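PDB 2UVK: N-acetylneuraminate epimerase from Escherichia coli, which speeds the interconversion of the alpha and beta anomers of N-acetylneuraminate (sialic acid), yielding the beta form. Local coordinates for residues B[319-324]-B[336-341]. Numbering follows the deposited sequence.
Sequences LLIIGG and VLITVK
Ile321 and Ile338 meet through their end methyls, CD1 of Ile321 lying 3.7 Å from CD1 of Ile338, although they are not paired in register: Ile321 faces Val336 and Ile338 faces Leu319, and the methyls meet on the diagonal. The torsions explain the reach: in both residues CG1 is anti to the carbonyl carbon and the chain is then extended (chi2 169° in Ile321, 175° in Ile338), which sends each CD1 out to the far end of its side chain, where the two side chains cross. The same CD1 of Ile338 has CD2 of Leu319 at 4.2 Å, and these two side chains run side by side in one direction. Val336 joins this face at its beta branch, its CB 4.2 Å from CB of Ile321.

The other face carries Leu320 and Leu337, a non-hydrogen-bonded pair. Here Leu337 does the reaching: its CD1 bends back over the neighbouring strand, 3.9 Å from CA of Leu320 and 3.6 Å from O of Leu319, so one methyl covers backbone atoms of two residues. Hydrogen-bonded pairs lie before and after the Leu320-Leu337 pair. Leu319 and Ile338 exchange N-H...O bonds, as do Ile321 and Val336; the bond from Ile321 N to Val336 O (2.8 Å) is practically straight, 179° at the hydrogen, and lies in the carbonyl plane.

Both segments, 319-324 and 336-341, lie in the seventh Kelch repeat, and their strands are the two middle ones of a four-stranded antiparallel propeller blade. Strand 311-315 flanks 318-322, with Trp315 against Leu320 and Leu337, while 344-348 borders 335-341, where Val347 touches Val336 and Val345 touches Ile338. The face bearing Leu319 and Ile338 packs on Ile256 of strand 254-262, joining this blade to the one before it in the chain.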
loop_
_atom_site.group_PDB
_atom_site.type_symbol
_atom_site.label_atom_id
_atom_site.label_comp_id
_atom_site.label_asym_id
_atom_site.label_seq_id
_atom_site.Cartn_x
_atom_site.Cartn_y
_atom_site.Cartn_z
ATOM N N LEU B 319 -4.640 -30.735 13.864
ATOM C CA LEU B 319 -5.281 -29.482 13.445
ATOM C C LEU B 319 -6.638 -29.365 14.140
ATOM O O LEU B 319 -7.518 -30.199 13.939
ATOM C CB LEU B 319 -5.447 -29.463 11.941
ATOM C CG LEU B 319 -6.335 -28.343 11.386
ATOM C CD1 LEU B 319 -5.750 -27.012 11.789
ATOM C CD2 LEU B 319 -6.407 -28.507 9.887
ATOM N N LEU B 320 -6.787 -28.328 14.960
ATOM C CA LEU B 320 -8.026 -28.020 15.641
ATOM C C LEU B 320 -8.743 -26.943 14.812
ATOM O O LEU B 320 -8.175 -25.881 14.582
ATOM C CB LEU B 320 -7.707 -27.484 17.038
ATOM C CG LEU B 320 -8.846 -26.931 17.893
ATOM C CD1 LEU B 320 -9.984 -27.932 18.008
ATOM C CD2 LEU B 320 -8.342 -26.456 19.259
ATOM N N ILE B 321 -9.966 -27.242 14.370
ATOM C CA ILE B 321 -10.779 -26.295 13.589
ATOM C C ILE B 321 -11.940 -25.859 14.458
ATOM O O ILE B 321 -12.648 -26.692 15.005
ATOM C CB ILE B 321 -11.335 -26.974 12.315
ATOM C CG1 ILE B 321 -10.204 -27.276 11.334
ATOM C CG2 ILE B 321 -12.503 -26.141 11.679
ATOM C CD1 ILE B 321 -10.616 -28.154 10.191
ATOM N N ILE B 322 -12.151 -24.551 14.574
ATOM C CA ILE B 322 -13.191 -24.039 15.447
ATOM C C ILE B 322 -14.084 -23.101 14.621
ATOM O O ILE B 322 -13.608 -22.131 14.043
ATOM C CB ILE B 322 -12.630 -23.264 16.653
ATOM C CG1 ILE B 322 -11.581 -24.102 17.420
ATOM C CG2 ILE B 322 -13.771 -22.862 17.589
ATOM C CD1 ILE B 322 -10.948 -23.356 18.588
ATOM N N GLY B 323 -15.366 -23.416 14.598
ATOM C CA GLY B 323 -16.358 -22.588 13.885
ATOM C C GLY B 323 -16.184 -22.615 12.380
ATOM O O GLY B 323 -15.698 -23.573 11.796
ATOM N N GLY B 324 -16.600 -21.533 11.758
ATOM C CA GLY B 324 -16.608 -21.419 10.325
ATOM C C GLY B 324 -17.992 -21.157 9.758
ATOM O O GLY B 324 -18.934 -20.937 10.500
ATOM N N VAL B 336 -13.688 -29.364 15.087
ATOM C CA VAL B 336 -13.224 -30.608 14.481
ATOM C C VAL B 336 -11.751 -30.760 14.830
ATOM O O VAL B 336 -11.014 -29.770 14.931
ATOM C CB VAL B 336 -13.373 -30.542 12.923
ATOM C CG1 VAL B 336 -13.151 -31.921 12.276
ATOM C CG2 VAL B 336 -14.739 -29.970 12.544
ATOM N N LEU B 337 -11.316 -32.006 15.014
ATOM C CA LEU B 337 -9.912 -32.309 15.197
ATOM C C LEU B 337 -9.472 -33.247 14.067
ATOM O O LEU B 337 -10.090 -34.297 13.839
ATOM C CB LEU B 337 -9.685 -32.949 16.565
ATOM C CG LEU B 337 -8.243 -32.918 17.071
ATOM C CD1 LEU B 337 -7.676 -31.516 17.278
ATOM C CD2 LEU B 337 -8.200 -33.711 18.381
ATOM N N ILE B 338 -8.434 -32.852 13.341
ATOM C CA ILE B 338 -7.868 -33.671 12.278
ATOM C C ILE B 338 -6.476 -34.108 12.731
ATOM O O ILE B 338 -5.597 -33.286 12.946
ATOM C CB ILE B 338 -7.808 -32.935 10.919
ATOM C CG1 ILE B 338 -9.195 -32.370 10.570
ATOM C CG2 ILE B 338 -7.368 -33.874 9.802
ATOM C CD1 ILE B 338 -9.251 -31.522 9.310
ATOM N N THR B 339 -6.300 -35.417 12.899
ATOM C CA THR B 339 -5.012 -35.971 13.299
ATOM C C THR B 339 -4.507 -36.901 12.198
ATOM O O THR B 339 -5.302 -37.512 11.482
ATOM C CB THR B 339 -5.115 -36.786 14.598
ATOM O OG1 THR B 339 -6.001 -36.147 15.533
ATOM C CG2 THR B 339 -3.715 -36.962 15.227
ATOM N N VAL B 340 -3.188 -37.007 12.060
ATOM C CA VAL B 340 -2.616 -38.001 11.151
ATOM C C VAL B 340 -2.089 -39.175 11.970
ATOM O O VAL B 340 -1.247 -38.994 12.850
ATOM C CB VAL B 340 -1.493 -37.431 10.246
ATOM C CG1 VAL B 340 -2.029 -36.286 9.376
ATOM C CG2 VAL B 340 -0.287 -36.982 11.078
ATOM N N LYS B 341 -2.654 -40.356 11.718
ATOM C CA LYS B 341 -2.081 -41.639 12.132
ATOM C C LYS B 341 -1.586 -42.199 10.806
ATOM O O LYS B 341 -2.380 -42.687 10.005
#